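Histone-lysine N-methyltransferase SETMAR (PDB 3BO5) dimethylates histone H3 on lysine with S-adenosyl-L-methionine as methyl donor, as the methyltransferase part of a fusion with a mariner transposase that takes part in double-strand break repair. Local coordinates at residues A[74-83]-A[99-107]; A[153-162]-A[196-207]. The protein carries 2 engineered substitutions. All blocks are in the same frame, centred on the assembly; numbering follows the deposited sequence. Where two conformers were deposited one is given.

Interaction 1. Residues A[74-83]-A[99-107]; sequences CSCLRHGENY and AEPVFECNV. With ZN (zinc ion), chain B; ZN (zinc ion), chain D; ZN (zinc ion), chain C.
C76 and F103 bring the two backbones to within 5.7 Å, CA to CA, where the irregular loop 74-83 runs beside the short strand 102-103; their carbonyl oxygens face each other as two acceptors, and a water between the chains bonds to C76 O and accepts from F103 N. This is the pre-SET module, whose cysteines hold three zinc ions in a triangular cluster. C105 SG bridges two of these ions at 2.4 Å each, while C76 SG binds one of the same pair at 2.3 Å, so the two thiolates meet over a shared zinc that C62 and C109 complete. C74, its SG anti to the backbone N (chi1 177°), reaches the third ion together with C62, C64 and C69. N82 lays its amide against V102, CG to CG1 3.6 Å, the two side chains sliding past each other in opposite directions. A second water lies within hydrogen-bonding distance of N82 OD1 and P101 O, with other acceptors competing; ND2 donates to the water bound by C76, N117 being the main polar partner of this side chain. At the solvent-facing end, H79 CB packs on E100 CB at 3.6 Å, and the imidazole is turned 32° from the carboxylate plane. H79 ND1 meets a third water in the plane of its ring, and that water donates to P101 O. Strand 217-223 pairs in parallel with 102-103, and its V222 touches both Y83 and E104. The E104 carboxylate is held chiefly by V120, outside the two segments. Y83 crosses it at about a right angle: a weak hydrogen bond runs 2.6 Å from Y83 OH to E104 OE2, the ring and carboxylate planes lying 87° apart.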
# COMPACT_ATOMS: atom_id res chain seq x y z
N CYS A 74 17.28 -12.55 -16.09
CA CYS A 74 16.38 -12.82 -14.96
C CYS A 74 14.96 -12.64 -15.41
O CYS A 74 14.59 -11.53 -15.85
CB CYS A 74 16.67 -11.85 -13.83
SG CYS A 74 15.50 -12.14 -12.47
N SER A 75 14.20 -13.72 -15.39
CA SER A 75 12.79 -13.63 -15.87
C SER A 75 11.90 -12.81 -14.96
O SER A 75 10.79 -12.42 -15.31
CB SER A 75 12.15 -15.01 -16.12
OG SER A 75 12.26 -15.86 -14.99
N CYS A 76 12.40 -12.52 -13.76
CA CYS A 76 11.73 -11.54 -12.89
C CYS A 76 11.96 -10.08 -13.26
O CYS A 76 11.28 -9.20 -12.67
CB CYS A 76 12.11 -11.75 -11.41
SG CYS A 76 11.71 -13.36 -10.81
N LEU A 77 12.92 -9.80 -14.14
CA LEU A 77 13.34 -8.46 -14.48
C LEU A 77 13.14 -8.19 -15.96
O LEU A 77 14.02 -7.60 -16.60
CB LEU A 77 14.80 -8.25 -14.16
CG LEU A 77 15.10 -8.27 -12.67
CD1 LEU A 77 16.58 -8.00 -12.35
CD2 LEU A 77 14.25 -7.29 -11.92
N ARG A 78 12.01 -8.60 -16.48
CA ARG A 78 11.79 -8.45 -17.94
C ARG A 78 11.62 -7.02 -18.41
O ARG A 78 11.62 -6.78 -19.64
CB ARG A 78 10.62 -9.32 -18.38
CG ARG A 78 10.90 -10.76 -18.20
CD ARG A 78 9.67 -11.55 -18.50
NE ARG A 78 9.91 -12.99 -18.63
CZ ARG A 78 9.19 -13.91 -18.00
NH1 ARG A 78 9.44 -15.21 -18.18
NH2 ARG A 78 8.21 -13.54 -17.18
N HIS A 79 11.47 -6.08 -17.48
CA HIS A 79 11.35 -4.66 -17.81
C HIS A 79 12.37 -3.82 -17.05
O HIS A 79 12.12 -2.68 -16.66
CB HIS A 79 9.88 -4.22 -17.65
CG HIS A 79 8.96 -4.91 -18.61
ND1 HIS A 79 8.29 -6.08 -18.28
CD2 HIS A 79 8.65 -4.65 -19.89
CE1 HIS A 79 7.57 -6.47 -19.32
NE2 HIS A 79 7.79 -5.64 -20.32
N GLY A 80 13.56 -4.38 -16.90
CA GLY A 80 14.68 -3.64 -16.36
C GLY A 80 14.60 -3.77 -14.84
O GLY A 80 13.69 -4.43 -14.31
N GLU A 81 15.53 -3.17 -14.15
CA GLU A 81 15.57 -3.29 -12.71
C GLU A 81 14.44 -2.48 -12.14
O GLU A 81 14.15 -1.40 -12.65
CB GLU A 81 16.90 -2.79 -12.16
CG GLU A 81 18.03 -3.76 -12.53
CD GLU A 81 19.33 -3.39 -11.80
OE1 GLU A 81 19.90 -2.33 -12.17
OE2 GLU A 81 19.71 -4.10 -10.83
N ASN A 82 13.80 -2.98 -11.09
CA ASN A 82 12.77 -2.19 -10.45
C ASN A 82 13.39 -1.26 -9.44
O ASN A 82 12.84 -0.16 -9.21
CB ASN A 82 11.81 -3.13 -9.72
CG ASN A 82 11.06 -3.99 -10.65
OD1 ASN A 82 10.39 -3.50 -11.59
ND2 ASN A 82 11.15 -5.32 -10.45
N TYR A 83 14.48 -1.70 -8.84
CA TYR A 83 15.03 -0.99 -7.71
C TYR A 83 16.52 -0.75 -7.94
O TYR A 83 17.20 -1.53 -8.63
CB TYR A 83 14.88 -1.79 -6.42
CG TYR A 83 13.44 -2.25 -6.21
CD1 TYR A 83 12.44 -1.32 -5.89
CD2 TYR A 83 13.10 -3.61 -6.34
CE1 TYR A 83 11.11 -1.73 -5.65
CE2 TYR A 83 11.77 -4.03 -6.10
CZ TYR A 83 10.79 -3.08 -5.77
OH TYR A 83 9.53 -3.50 -5.56
N ALA A 99 2.24 0.81 -18.65
CA ALA A 99 3.12 0.70 -17.49
C ALA A 99 3.66 -0.70 -17.45
O ALA A 99 2.93 -1.65 -17.73
CB ALA A 99 2.36 0.99 -16.21
N GLU A 100 4.93 -0.80 -17.09
CA GLU A 100 5.59 -2.11 -16.95
C GLU A 100 5.28 -2.74 -15.57
O GLU A 100 5.59 -2.15 -14.53
CB GLU A 100 7.09 -1.96 -17.12
CG GLU A 100 7.56 -1.48 -18.49
CD GLU A 100 8.85 -0.66 -18.40
OE1 GLU A 100 9.26 -0.28 -17.27
OE2 GLU A 100 9.45 -0.39 -19.47
N PRO A 101 4.73 -3.95 -15.57
CA PRO A 101 4.39 -4.62 -14.30
C PRO A 101 5.64 -4.97 -13.51
O PRO A 101 6.70 -5.32 -14.08
CB PRO A 101 3.61 -5.86 -14.73
CG PRO A 101 4.09 -6.14 -16.14
CD PRO A 101 4.41 -4.78 -16.74
N VAL A 102 5.54 -4.84 -12.19
CA VAL A 102 6.65 -5.08 -11.30
C VAL A 102 6.52 -6.45 -10.63
O VAL A 102 5.48 -6.75 -9.95
CB VAL A 102 6.74 -4.05 -10.14
CG1 VAL A 102 7.84 -4.38 -9.15
CG2 VAL A 102 6.94 -2.59 -10.71
N PHE A 103 7.56 -7.27 -10.86
CA PHE A 103 7.66 -8.55 -10.16
C PHE A 103 8.91 -8.55 -9.33
O PHE A 103 9.95 -8.26 -9.85
CB PHE A 103 7.74 -9.68 -11.19
CG PHE A 103 6.46 -9.89 -11.89
CD1 PHE A 103 5.56 -10.87 -11.43
CD2 PHE A 103 6.15 -9.13 -13.03
CE1 PHE A 103 4.32 -11.07 -12.08
CE2 PHE A 103 4.90 -9.33 -13.70
CZ PHE A 103 4.04 -10.29 -13.22
N GLU A 104 8.78 -8.83 -8.05
CA GLU A 104 9.98 -9.14 -7.21
C GLU A 104 10.36 -10.61 -7.32
O GLU A 104 9.51 -11.48 -7.60
CB GLU A 104 9.71 -8.79 -5.72
CG GLU A 104 9.59 -7.30 -5.57
CD GLU A 104 9.77 -6.82 -4.11
OE1 GLU A 104 9.96 -7.64 -3.16
OE2 GLU A 104 9.65 -5.58 -4.00
N CYS A 105 11.64 -10.90 -7.01
CA CYS A 105 12.01 -12.31 -6.82
C CYS A 105 11.24 -12.81 -5.59
O CYS A 105 10.87 -12.04 -4.72
CB CYS A 105 13.51 -12.42 -6.71
SG CYS A 105 14.27 -12.14 -8.25
N ASN A 106 10.87 -14.10 -5.64
CA ASN A 106 9.95 -14.65 -4.67
C ASN A 106 10.51 -15.86 -3.95
O ASN A 106 11.68 -16.11 -3.98
CB ASN A 106 8.59 -14.89 -5.30
CG ASN A 106 8.59 -16.02 -6.31
OD1 ASN A 106 9.44 -16.89 -6.27
ND2 ASN A 106 7.56 -16.06 -7.17
N VAL A 107 9.63 -16.57 -3.24
CA VAL A 107 10.14 -17.65 -2.39
C VAL A 107 10.76 -18.78 -3.25
O VAL A 107 11.55 -19.60 -2.74
CB VAL A 107 9.00 -18.15 -1.48
CG1 VAL A 107 7.91 -18.84 -2.29
CG2 VAL A 107 9.55 -19.03 -0.32
ZN ZN B . 13.42 -14.00 -9.41
ZN ZN D . 16.59 -13.78 -11.33
ZN ZN C . 16.53 -12.41 -7.61
O HOH W 1 9.78 -6.97 -12.61
O HOH W 2 7.69 -7.01 -15.96
O HOH W 3 9.27 -3.88 -14.06

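Interaction 2. Residues A[153-162]-A[196-207]; sequences CEYAGEVLGF and FVDPTYIGNIGR. With SAH (S-adenosyl-L-homocysteine), chain F.
N204 spans the gap to 154-156 with both ends of its amide: ND2 donates to E154 O at 2.8 Å, in the plane of its own amide but above that of the carbonyl, and OD1 accepts from A156 N at 3.0 Å. A torsion that sets CG between the backbone N and the carbonyl carbon (chi1 84°) turns the amide back over the neighbouring chain, while N204 N binds A156 O. With an alanine here, E154 O and A156 N would probably lose these mates and a gap open beside the A156 methyl. At G206, CA comes 3.5 Å from E154 O, where a side chain would clash. The Y155 ring receives G206 O at its edge, 3.2 Å from CE1; P199 CG and CD pack against CE2, CZ and OH, the two side chains crossing at about a right angle, and Y179 O takes the hydroxyl's bond. Further along lies an antiparallel strand pair of the SET domain, with E158 and D198 exchanging backbone bonds. R168 of helix 162-169 bridges both their carboxylates. D198 OD1 closes an Asx turn onto T200 N, also taking T200 OG1 on its syn lone pair. R207 NE donates to P199 O, which lies in the guanidinium plane, at 2.9 Å.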
# COMPACT_ATOMS: atom_id res chain seq x y z
N CYS A 153 5.38 1.32 3.00
CA CYS A 153 4.55 0.25 3.56
C CYS A 153 3.60 -0.26 2.49
O CYS A 153 3.39 0.39 1.48
CB CYS A 153 3.78 0.70 4.82
SG CYS A 153 2.55 1.97 4.46
N GLU A 154 3.04 -1.45 2.74
CA GLU A 154 1.89 -1.89 1.90
C GLU A 154 0.59 -1.31 2.39
O GLU A 154 0.46 -0.81 3.49
CB GLU A 154 1.70 -3.43 1.97
CG GLU A 154 2.78 -4.16 1.32
CD GLU A 154 2.54 -5.68 1.41
OE1 GLU A 154 3.53 -6.38 1.64
OE2 GLU A 154 1.36 -6.16 1.27
N TYR A 155 -0.39 -1.39 1.48
CA TYR A 155 -1.79 -1.27 1.91
C TYR A 155 -2.32 -2.69 1.79
O TYR A 155 -2.58 -3.21 0.70
CB TYR A 155 -2.47 -0.32 0.91
CG TYR A 155 -3.81 0.22 1.41
CD1 TYR A 155 -3.89 1.29 2.32
CD2 TYR A 155 -5.00 -0.38 0.96
CE1 TYR A 155 -5.09 1.78 2.80
CE2 TYR A 155 -6.25 0.10 1.43
CZ TYR A 155 -6.29 1.16 2.34
OH TYR A 155 -7.47 1.65 2.81
N ALA A 156 -2.46 -3.32 2.98
CA ALA A 156 -2.76 -4.79 3.05
C ALA A 156 -4.01 -5.05 3.91
O ALA A 156 -4.23 -4.40 4.86
CB ALA A 156 -1.54 -5.56 3.67
N GLY A 157 -4.83 -6.01 3.49
CA GLY A 157 -6.01 -6.36 4.28
C GLY A 157 -6.73 -7.47 3.61
O GLY A 157 -6.10 -8.33 3.02
N GLU A 158 -8.04 -7.58 3.87
CA GLU A 158 -8.75 -8.68 3.22
C GLU A 158 -8.85 -8.44 1.73
O GLU A 158 -9.19 -7.31 1.30
CB GLU A 158 -10.20 -8.69 3.72
CG GLU A 158 -10.35 -9.08 5.17
CD GLU A 158 -11.79 -9.08 5.58
OE1 GLU A 158 -12.27 -8.08 6.10
OE2 GLU A 158 -12.44 -10.10 5.27
N VAL A 159 -8.61 -9.49 0.98
CA VAL A 159 -8.76 -9.44 -0.49
C VAL A 159 -10.17 -9.93 -0.78
O VAL A 159 -10.55 -11.02 -0.35
CB VAL A 159 -7.74 -10.35 -1.15
CG1 VAL A 159 -7.92 -10.40 -2.65
CG2 VAL A 159 -6.33 -9.74 -0.84
N LEU A 160 -10.97 -9.10 -1.44
CA LEU A 160 -12.43 -9.33 -1.51
C LEU A 160 -12.80 -9.53 -2.96
O LEU A 160 -12.18 -9.07 -3.90
CB LEU A 160 -13.18 -8.09 -1.06
CG LEU A 160 -12.98 -7.63 0.36
CD1 LEU A 160 -13.85 -6.40 0.70
CD2 LEU A 160 -13.24 -8.76 1.32
N GLY A 161 -13.93 -10.21 -3.15
CA GLY A 161 -14.53 -10.16 -4.45
C GLY A 161 -15.43 -8.94 -4.66
O GLY A 161 -15.87 -8.27 -3.70
N PHE A 162 -15.77 -8.73 -5.94
CA PHE A 162 -16.53 -7.56 -6.33
C PHE A 162 -17.88 -7.44 -5.59
O PHE A 162 -18.24 -6.38 -5.11
CB PHE A 162 -16.73 -7.61 -7.85
CG PHE A 162 -17.34 -6.39 -8.44
CD1 PHE A 162 -16.62 -5.69 -9.39
CD2 PHE A 162 -18.66 -6.01 -8.20
CE1 PHE A 162 -17.20 -4.55 -9.99
CE2 PHE A 162 -19.22 -4.87 -8.78
CZ PHE A 162 -18.51 -4.14 -9.65
N PHE A 196 -9.49 -6.13 -5.07
CA PHE A 196 -10.11 -5.26 -4.05
C PHE A 196 -9.46 -5.60 -2.76
O PHE A 196 -9.43 -6.74 -2.35
CB PHE A 196 -11.63 -5.51 -3.99
CG PHE A 196 -12.30 -5.24 -5.26
CD1 PHE A 196 -12.69 -3.96 -5.61
CD2 PHE A 196 -12.56 -6.29 -6.16
CE1 PHE A 196 -13.32 -3.73 -6.83
CE2 PHE A 196 -13.16 -6.06 -7.39
CZ PHE A 196 -13.53 -4.78 -7.72
N VAL A 197 -9.01 -4.54 -2.06
CA VAL A 197 -8.36 -4.77 -0.76
C VAL A 197 -9.04 -3.97 0.30
O VAL A 197 -9.30 -2.80 0.09
CB VAL A 197 -6.94 -4.31 -0.85
CG1 VAL A 197 -6.27 -4.44 0.48
CG2 VAL A 197 -6.18 -5.22 -1.89
N ASP A 198 -9.31 -4.58 1.43
CA ASP A 198 -10.12 -3.89 2.44
C ASP A 198 -9.46 -4.11 3.78
O ASP A 198 -9.62 -5.22 4.38
CB ASP A 198 -11.57 -4.48 2.51
CG ASP A 198 -12.41 -3.74 3.49
OD1 ASP A 198 -11.93 -2.77 4.07
OD2 ASP A 198 -13.58 -4.13 3.71
N PRO A 199 -8.74 -3.11 4.33
CA PRO A 199 -8.13 -3.25 5.64
C PRO A 199 -9.01 -2.71 6.77
O PRO A 199 -8.53 -2.45 7.88
CB PRO A 199 -6.85 -2.37 5.51
CG PRO A 199 -7.33 -1.24 4.69
CD PRO A 199 -8.30 -1.87 3.66
N THR A 200 -10.34 -2.61 6.53
CA THR A 200 -11.23 -2.02 7.53
C THR A 200 -11.23 -2.80 8.83
O THR A 200 -11.11 -2.22 9.91
CB THR A 200 -12.67 -2.02 7.09
OG1 THR A 200 -12.76 -1.21 5.90
CG2 THR A 200 -13.58 -1.43 8.14
N TYR A 201 -11.39 -4.12 8.72
CA TYR A 201 -11.44 -4.99 9.95
C TYR A 201 -10.17 -5.73 10.23
O TYR A 201 -9.79 -5.93 11.39
CB TYR A 201 -12.55 -6.05 9.73
CG TYR A 201 -13.86 -5.39 9.36
CD1 TYR A 201 -14.53 -4.60 10.27
CD2 TYR A 201 -14.38 -5.54 8.06
CE1 TYR A 201 -15.72 -3.98 9.92
CE2 TYR A 201 -15.58 -4.95 7.71
CZ TYR A 201 -16.22 -4.14 8.65
OH TYR A 201 -17.41 -3.46 8.34
N ILE A 202 -9.52 -6.19 9.14
CA ILE A 202 -8.25 -6.93 9.24
C ILE A 202 -7.31 -6.22 8.28
O ILE A 202 -7.60 -6.17 7.07
CB ILE A 202 -8.48 -8.37 8.77
CG1 ILE A 202 -9.65 -9.00 9.59
CG2 ILE A 202 -7.17 -9.13 8.96
CD1 ILE A 202 -10.00 -10.31 9.10
N GLY A 203 -6.25 -5.59 8.79
CA GLY A 203 -5.43 -4.81 7.83
C GLY A 203 -4.14 -4.43 8.47
O GLY A 203 -3.93 -4.69 9.65
N ASN A 204 -3.28 -3.83 7.66
CA ASN A 204 -1.97 -3.43 8.13
C ASN A 204 -1.97 -1.92 8.40
O ASN A 204 -2.99 -1.27 8.38
CB ASN A 204 -0.88 -3.84 7.18
CG ASN A 204 -0.72 -2.84 6.07
OD1 ASN A 204 -1.71 -2.18 5.63
ND2 ASN A 204 0.53 -2.72 5.56
N ILE A 205 -0.79 -1.36 8.68
CA ILE A 205 -0.72 0.04 9.11
C ILE A 205 -1.07 0.99 7.97
O ILE A 205 -1.38 2.18 8.22
CB ILE A 205 0.69 0.51 9.65
CG1 ILE A 205 1.80 0.13 8.66
CG2 ILE A 205 0.91 0.06 11.13
CD1 ILE A 205 3.09 0.88 8.95
N GLY A 206 -1.03 0.50 6.72
CA GLY A 206 -1.38 1.36 5.61
C GLY A 206 -2.80 1.90 5.67
O GLY A 206 -3.12 2.92 5.02
N ARG A 207 -3.66 1.22 6.42
CA ARG A 207 -5.06 1.67 6.57
C ARG A 207 -5.09 3.08 7.17
O ARG A 207 -6.10 3.77 7.02
CB ARG A 207 -5.91 0.71 7.43
CG ARG A 207 -5.46 0.78 8.91
CD ARG A 207 -5.93 -0.40 9.65
NE ARG A 207 -7.40 -0.50 9.70
CZ ARG A 207 -8.15 0.20 10.57
NH1 ARG A 207 -7.58 1.11 11.39
NH2 ARG A 207 -9.51 -0.01 10.65
N SAH F . -8.32 8.99 9.14
CA SAH F . -8.55 7.51 9.05
CB SAH F . -7.42 6.78 8.29
CG SAH F . -7.64 6.95 6.77
SD SAH F . -9.11 6.05 6.21
C SAH F . -8.72 6.96 10.49
O SAH F . -8.83 7.73 11.44
OXT SAH F . -8.72 5.70 10.64
C5' SAH F . -9.92 7.34 5.25
C4' SAH F . -10.69 8.36 6.08
O4' SAH F . -9.81 9.31 6.69
C3' SAH F . -11.62 9.22 5.26
O3' SAH F . -12.89 8.55 5.06
C2' SAH F . -11.76 10.47 6.07
O2' SAH F . -12.54 10.26 7.27
C1' SAH F . -10.34 10.64 6.57
N9 SAH F . -9.47 11.34 5.61
C8 SAH F . -8.36 10.83 4.93
N7 SAH F . -7.81 11.81 4.23
C5 SAH F . -8.50 12.95 4.45
C6 SAH F . -8.34 14.24 3.92
N6 SAH F . -7.35 14.65 3.11
N1 SAH F . -9.29 15.17 4.33
C2 SAH F . -10.30 14.83 5.18
N3 SAH F . -10.48 13.59 5.75
C4 SAH F . -9.58 12.67 5.29
O HOH W 4 -10.95 -5.93 6.66
O HOH W 5 -9.89 -9.03 -5.30

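Interaction 1 belongs to the pre-SET zinc cluster and interaction 2 to the SET domain; their centres lie 24 Å apart and their nearest atoms about 8 Å, without touching. They are joined through one branched sheet: strand 102-103 pairs with 217-223, which pairs with 230-235, and that strand pairs in turn with 151-160, the partner of 193-199. Interaction 2 alone reaches the cofactor product. R207 O lies 3.5 Å from CB of S-adenosyl-L-homocysteine, and Y179, next to Y155, is hydrogen-bonded to the ligand through its hydroxyl, while R207 makes a cation-pi contact with its ring. Along the chain the contacts follow in series, the zinc module closing before the SET pairing opens.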